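Local structure of UPF0342 protein yheA (Bacillus subtilis, 2OEE) at residues K26-E31 against H80-Q85; E31-E36 against M41-R46. The protein is of unknown function but belongs to the all-helical YlbF/YmcA family and may, like its relatives, be linked to control of the competence regulator ComK. All coordinates share one frame; numbering follows the deposited sequence.

Contact 1. Residues K26-E31 against H80-Q85; sequences KNLYDE and HEKISQ. With CA (calcium ion), chain C.
Leu-28 and Glu-31 of helix 20-34 meet the first turn of helix 81-104 with the two helices running roughly antiparallel, the short axes 145° apart in direction and 9.6 Å apart at their closest. Leu-28 is the apolar centre. CG beside the backbone N (chi1 -81°) turns the branch toward helix 81-104, and its two methyls land on different parts of that helix: Leu-28 CD1 rests 3.6 Å from the backbone O of Gln-85, while Leu-28 CD2 reaches CD of Lys-82 at 3.9 Å and also lies near CB of Gln-85. At the more exposed margin the extended Glu-31 crosses the Lys-82 chain at about a right angle, Glu-31 OE2 lying 3.5 Å from Lys-82 CD. The charges stay apart, with Glu-31 OE2 4.0 Å from Lys-82 NZ, and a water closes the gap by donating to Glu-31 OE1 and accepting from Lys-82 NZ. The bent Lys-82 chain also brings NZ 2.7 Å from Gln-85 OE1, the donor tilted 34° from the carbonyl plane. An N-H of Gln-85 NE2 in turn donates to the anti lone pair of Glu-81 OE2, and the Glu-81 carboxylate binds the calcium ion through both oxygens, with three waters as further ligands. A polar chain thus runs from Glu-31 across to the metal. At the start of helix 81-104, His-80 is the N-cap: ND1 accepts from Ile-83 N. Beyond the segments, Leu-28 continues along helix 81-104 onto Leu-86 and Ala-89, while Ile-83 and His-80 pack on Ala-38 and Met-41 of helix 36-48.

Contact 2. Residues E31-E36 against M41-R46; sequences EVNADE and MFENFR
Val-32 and Phe-42 make the apolar touch between the end of helix 20-34 and helix 36-48, with CG1 of Val-32 3.9 Å from CB of Phe-42. The methyl is put there by its torsion, CG1 being anti to the backbone N (chi1 165°), and the two side chains cross at about a right angle. Val-32 CG1 lies obliquely to the Phe-42 ring, while CG of Arg-46, one turn later, covers one face near the rim, 4.2 Å above the plane. Toward the partly exposed side, the end of the Asn-33 side chain comes near Glu-43; Glu-43 OE2 forms a salt bridge with Lys-39 on its own helix. Between the helices the chain turns sharply at Asp-35, the N-cap of helix 36-48, whose OD1 makes weak hydrogen bonds to the backbone N of Ser-37 and of Ala-38. Two consecutive helices joined by a short turn thus meet through one apolar pair. Farther out, Phe-42 also lies on Leu-86 and Glu-90 of helix 81-104, Phe-45 packs on Val-74 and Val-77 of helix 70-78, and Arg-46 reaches Tyr-112 of the second subunit.

In the fold
The centres of contact 1 and contact 2 lie about 8 Å apart, on the same side of the chain's centre. Both draw on helix 20-34 and share Glu-31. Along the chain, contact 2 is local, joining consecutive helices, and is nested inside the long span of chain that contact 1 closes by bringing helix 81-104 back. The two meet directly: Ile-83 CG2 packs 4.0 Å from Phe-42 CD1, and Tyr-29 OH probably hydrogen-bonds to Arg-46 NH1. Helices 20-34, 36-48 and 81-104 therefore converge at one corner of this all-helical protein. Tyr-29 and Arg-46 also contact Tyr-112 of the second subunit, tying the corner to the dimer.

Contact 1. Residues K26-E31 against H80-Q85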
loop_
_atom_site.group_PDB
_atom_site.type_symbol
_atom_site.label_atom_id
_atom_site.label_comp_id
_atom_site.label_asym_id
_atom_site.label_seq_id
_atom_site.Cartn_x
_atom_site.Cartn_y
_atom_site.Cartn_z
ATOM N N LYS A 26 10.956 -16.459 -3.246
ATOM C CA LYS A 26 12.155 -16.797 -2.470
ATOM C C LYS A 26 13.052 -17.768 -3.237
ATOM O O LYS A 26 14.271 -17.598 -3.268
ATOM C CB LYS A 26 11.793 -17.411 -1.106
ATOM C CG LYS A 26 13.032 -17.791 -0.287
ATOM C CD LYS A 26 12.694 -18.286 1.138
ATOM C CE LYS A 26 13.976 -18.459 1.989
ATOM N NZ LYS A 26 14.945 -19.408 1.332
ATOM N N ASN A 27 12.461 -18.791 -3.835
ATOM C CA ASN A 27 13.278 -19.741 -4.611
ATOM C C ASN A 27 13.998 -19.097 -5.803
ATOM O O ASN A 27 15.185 -19.375 -6.044
ATOM C CB ASN A 27 12.474 -20.991 -5.002
ATOM C CG ASN A 27 12.172 -21.882 -3.793
ATOM O OD1 ASN A 27 12.849 -21.803 -2.762
ATOM N ND2 ASN A 27 11.153 -22.713 -3.909
ATOM N N LEU A 28 13.295 -18.225 -6.524
ATOM C CA LEU A 28 13.884 -17.466 -7.637
ATOM C C LEU A 28 14.985 -16.521 -7.165
ATOM O O LEU A 28 16.031 -16.373 -7.814
ATOM C CB LEU A 28 12.799 -16.649 -8.365
ATOM C CG LEU A 28 11.977 -17.448 -9.373
ATOM C CD1 LEU A 28 10.746 -16.675 -9.814
ATOM C CD2 LEU A 28 12.868 -17.813 -10.581
ATOM N N TYR A 29 14.731 -15.856 -6.040
ATOM C CA TYR A 29 15.689 -14.953 -5.459
ATOM C C TYR A 29 16.979 -15.702 -5.088
ATOM O O TYR A 29 18.072 -15.228 -5.375
ATOM C CB TYR A 29 15.072 -14.254 -4.238
ATOM C CG TYR A 29 15.965 -13.229 -3.618
ATOM C CD1 TYR A 29 15.994 -11.931 -4.098
ATOM C CD2 TYR A 29 16.803 -13.562 -2.548
ATOM C CE1 TYR A 29 16.820 -10.975 -3.522
ATOM C CE2 TYR A 29 17.643 -12.609 -1.968
ATOM C CZ TYR A 29 17.639 -11.325 -2.472
ATOM O OH TYR A 29 18.451 -10.364 -1.930
ATOM N N ASP A 30 16.831 -16.862 -4.455
ATOM C CA ASP A 30 17.974 -17.679 -4.030
ATOM C C ASP A 30 18.719 -18.264 -5.237
ATOM O O ASP A 30 19.937 -18.323 -5.239
ATOM C CB ASP A 30 17.494 -18.823 -3.146
ATOM C CG ASP A 30 17.043 -18.346 -1.764
ATOM O OD1 ASP A 30 17.312 -17.189 -1.409
ATOM O OD2 ASP A 30 16.404 -19.141 -1.061
ATOM N N GLU A 31 17.959 -18.676 -6.251
ATOM C CA GLU A 31 18.500 -19.200 -7.498
ATOM C C GLU A 31 19.358 -18.167 -8.218
ATOM O O GLU A 31 20.494 -18.468 -8.643
ATOM C CB GLU A 31 17.367 -19.695 -8.391
ATOM C CG GLU A 31 17.844 -20.500 -9.543
ATOM C CD GLU A 31 16.742 -20.939 -10.462
ATOM O OE1 GLU A 31 15.546 -20.920 -10.060
ATOM O OE2 GLU A 31 17.100 -21.309 -11.601
ATOM N N HIS A 80 18.179 -11.606 -19.624
ATOM C CA HIS A 80 18.538 -12.821 -18.917
ATOM C C HIS A 80 17.254 -13.511 -18.457
ATOM O O HIS A 80 16.509 -12.929 -17.666
ATOM C CB HIS A 80 19.394 -12.476 -17.693
ATOM C CG HIS A 80 19.989 -13.670 -17.014
ATOM N ND1 HIS A 80 19.304 -14.405 -16.074
ATOM C CD2 HIS A 80 21.221 -14.236 -17.111
ATOM C CE1 HIS A 80 20.072 -15.383 -15.631
ATOM N NE2 HIS A 80 21.234 -15.316 -16.258
ATOM N N GLU A 81 16.999 -14.716 -18.949
ATOM C CA GLU A 81 15.702 -15.368 -18.694
ATOM C C GLU A 81 15.383 -15.528 -17.195
ATOM O O GLU A 81 14.304 -15.130 -16.751
ATOM C CB GLU A 81 15.600 -16.704 -19.450
ATOM C CG GLU A 81 14.261 -17.470 -19.229
ATOM C CD GLU A 81 13.015 -16.681 -19.641
ATOM O OE1 GLU A 81 13.027 -15.924 -20.652
ATOM O OE2 GLU A 81 11.986 -16.803 -18.942
ATOM N N LYS A 82 16.316 -16.085 -16.423
ATOM C CA LYS A 82 16.062 -16.378 -15.014
ATOM C C LYS A 82 15.857 -15.091 -14.211
ATOM O O LYS A 82 14.961 -15.018 -13.362
ATOM C CB LYS A 82 17.227 -17.144 -14.404
ATOM C CG LYS A 82 16.932 -18.375 -13.540
ATOM C CD LYS A 82 15.444 -18.739 -13.290
ATOM C CE LYS A 82 15.137 -19.907 -14.247
ATOM N NZ LYS A 82 13.912 -20.736 -14.001
ATOM N N ILE A 83 16.703 -14.090 -14.425
ATOM C CA ILE A 83 16.508 -12.800 -13.742
ATOM C C ILE A 83 15.149 -12.187 -14.110
ATOM O O ILE A 83 14.485 -11.575 -13.263
ATOM C CB ILE A 83 17.636 -11.797 -14.054
ATOM C CG1 ILE A 83 18.969 -12.292 -13.459
ATOM C CG2 ILE A 83 17.295 -10.381 -13.525
ATOM C CD1 ILE A 83 20.182 -11.484 -13.959
ATOM N N SER A 84 14.741 -12.354 -15.367
ATOM C CA SER A 84 13.454 -11.809 -15.821
ATOM C C SER A 84 12.310 -12.475 -15.082
ATOM O O SER A 84 11.336 -11.808 -14.767
ATOM C CB SER A 84 13.242 -12.022 -17.328
ATOM O OG SER A 84 14.150 -11.208 -18.047
ATOM N N GLN A 85 12.447 -13.778 -14.840
ATOM C CA GLN A 85 11.463 -14.568 -14.061
ATOM C C GLN A 85 11.343 -14.075 -12.619
ATOM O O GLN A 85 10.238 -13.960 -12.086
ATOM C CB GLN A 85 11.809 -16.060 -14.088
ATOM C CG GLN A 85 11.584 -16.718 -15.470
ATOM C CD GLN A 85 11.869 -18.203 -15.506
ATOM O OE1 GLN A 85 12.008 -18.869 -14.472
ATOM N NE2 GLN A 85 11.991 -18.740 -16.716
HETATM CA CA CA C . 10.851 -14.967 -20.248
HETATM O O HOH W 1 13.490 -21.851 -11.431
HETATM O O HOH W 2 10.857 -14.087 -17.909
HETATM O O HOH W 3 12.123 -13.095 -20.884
HETATM O O HOH W 4 8.793 -13.880 -20.172
#

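Contact 2. Residues E31-E36 against M41-R46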
loop_
_atom_site.group_PDB
_atom_site.type_symbol
_atom_site.label_atom_id
_atom_site.label_comp_id
_atom_site.label_asym_id
_atom_site.label_seq_id
_atom_site.Cartn_x
_atom_site.Cartn_y
_atom_site.Cartn_z
ATOM N N GLU A 31 17.959 -18.676 -6.251
ATOM C CA GLU A 31 18.500 -19.200 -7.498
ATOM C C GLU A 31 19.358 -18.167 -8.218
ATOM O O GLU A 31 20.494 -18.468 -8.643
ATOM C CB GLU A 31 17.367 -19.695 -8.391
ATOM C CG GLU A 31 17.844 -20.500 -9.543
ATOM C CD GLU A 31 16.742 -20.939 -10.462
ATOM O OE1 GLU A 31 15.546 -20.920 -10.060
ATOM O OE2 GLU A 31 17.100 -21.309 -11.601
ATOM N N VAL A 32 18.844 -16.939 -8.318
ATOM C CA VAL A 32 19.605 -15.837 -8.885
ATOM C C VAL A 32 20.863 -15.546 -8.058
ATOM O O VAL A 32 21.954 -15.329 -8.621
ATOM C CB VAL A 32 18.713 -14.567 -9.116
ATOM C CG1 VAL A 32 19.542 -13.325 -9.358
ATOM C CG2 VAL A 32 17.767 -14.794 -10.325
ATOM N N ASN A 33 20.726 -15.544 -6.732
ATOM C CA ASN A 33 21.894 -15.277 -5.892
ATOM C C ASN A 33 22.952 -16.389 -5.898
ATOM O O ASN A 33 24.124 -16.106 -5.673
ATOM C CB ASN A 33 21.517 -14.877 -4.461
ATOM C CG ASN A 33 20.803 -13.519 -4.400
ATOM O OD1 ASN A 33 19.766 -13.403 -3.754
ATOM N ND2 ASN A 33 21.327 -12.508 -5.098
ATOM N N ALA A 34 22.539 -17.615 -6.177
ATOM C CA ALA A 34 23.465 -18.750 -6.292
ATOM C C ALA A 34 24.236 -18.760 -7.613
ATOM O O ALA A 34 25.222 -19.508 -7.754
ATOM C CB ALA A 34 22.736 -20.061 -6.125
ATOM N N ASP A 35 23.753 -17.984 -8.585
ATOM C CA ASP A 35 24.383 -17.849 -9.904
ATOM C C ASP A 35 25.255 -16.601 -9.879
ATOM O O ASP A 35 24.746 -15.474 -9.881
ATOM C CB ASP A 35 23.283 -17.730 -10.976
ATOM C CG ASP A 35 23.819 -17.582 -12.400
ATOM O OD1 ASP A 35 24.983 -17.174 -12.625
ATOM O OD2 ASP A 35 23.021 -17.851 -13.328
ATOM N N GLU A 36 26.577 -16.796 -9.851
ATOM C CA GLU A 36 27.505 -15.671 -9.734
ATOM C C GLU A 36 27.284 -14.584 -10.788
ATOM O O GLU A 36 27.336 -13.402 -10.481
ATOM C CB GLU A 36 28.965 -16.187 -9.760
ATOM C CG GLU A 36 30.004 -15.161 -10.135
ATOM C CD GLU A 36 31.399 -15.791 -10.205
ATOM O OE1 GLU A 36 32.082 -15.800 -9.170
ATOM O OE2 GLU A 36 31.744 -16.378 -11.248
HETATM N N MSE A 41 24.584 -9.083 -12.068
HETATM C CA MSE A 41 23.721 -8.292 -12.931
HETATM C C MSE A 41 22.497 -7.754 -12.163
HETATM O O MSE A 41 22.136 -6.587 -12.310
HETATM C CB MSE A 41 23.258 -9.141 -14.128
HETATM C CG MSE A 41 24.399 -9.550 -15.058
HETATM SE SE MSE A 41 23.833 -10.970 -16.305
HETATM C CE MSE A 41 22.501 -9.988 -17.279
ATOM N N PHE A 42 21.868 -8.617 -11.376
ATOM C CA PHE A 42 20.664 -8.241 -10.615
ATOM C C PHE A 42 21.024 -7.180 -9.555
ATOM O O PHE A 42 20.302 -6.194 -9.375
ATOM C CB PHE A 42 20.034 -9.474 -9.969
ATOM C CG PHE A 42 18.727 -9.191 -9.219
ATOM C CD1 PHE A 42 17.581 -8.807 -9.906
ATOM C CD2 PHE A 42 18.662 -9.349 -7.840
ATOM C CE1 PHE A 42 16.366 -8.560 -9.220
ATOM C CE2 PHE A 42 17.453 -9.116 -7.137
ATOM C CZ PHE A 42 16.309 -8.720 -7.837
ATOM N N GLU A 43 22.161 -7.368 -8.894
ATOM C CA GLU A 43 22.640 -6.398 -7.897
ATOM C C GLU A 43 22.976 -5.030 -8.490
ATOM O O GLU A 43 22.604 -4.010 -7.920
ATOM C CB GLU A 43 23.802 -6.964 -7.082
ATOM C CG GLU A 43 23.333 -7.984 -6.062
ATOM C CD GLU A 43 24.459 -8.591 -5.253
ATOM O OE1 GLU A 43 25.641 -8.353 -5.579
ATOM O OE2 GLU A 43 24.157 -9.338 -4.303
ATOM N N ASN A 44 23.655 -5.003 -9.636
ATOM C CA ASN A 44 23.981 -3.739 -10.298
ATOM C C ASN A 44 22.720 -3.003 -10.780
ATOM O O ASN A 44 22.656 -1.766 -10.764
ATOM C CB ASN A 44 24.971 -3.971 -11.451
ATOM C CG ASN A 44 25.170 -2.733 -12.321
ATOM O OD1 ASN A 44 24.787 -2.722 -13.492
ATOM N ND2 ASN A 44 25.776 -1.690 -11.753
ATOM N N PHE A 45 21.723 -3.768 -11.185
ATOM C CA PHE A 45 20.392 -3.285 -11.485
ATOM C C PHE A 45 19.685 -2.663 -10.268
ATOM O O PHE A 45 19.177 -1.604 -10.346
ATOM C CB PHE A 45 19.536 -4.436 -12.001
ATOM C CG PHE A 45 18.099 -4.111 -12.152
ATOM C CD1 PHE A 45 17.671 -3.257 -13.138
ATOM C CD2 PHE A 45 17.173 -4.670 -11.351
ATOM C CE1 PHE A 45 16.383 -2.970 -13.277
ATOM C CE2 PHE A 45 15.846 -4.373 -11.508
ATOM C CZ PHE A 45 15.461 -3.538 -12.456
ATOM N N ARG A 46 19.582 -3.413 -9.202
ATOM C CA ARG A 46 19.038 -2.925 -7.981
ATOM C C ARG A 46 19.715 -1.646 -7.513
ATOM O O ARG A 46 19.045 -0.746 -7.110
ATOM C CB ARG A 46 18.992 -4.007 -6.925
ATOM C CG ARG A 46 17.806 -4.866 -7.011
ATOM C CD ARG A 46 17.785 -6.020 -6.015
ATOM N NE ARG A 46 17.612 -5.639 -4.626
ATOM C CZ ARG A 46 17.973 -6.364 -3.552
ATOM N NH1 ARG A 46 18.490 -7.587 -3.633
ATOM N NH2 ARG A 46 17.804 -5.850 -2.353
#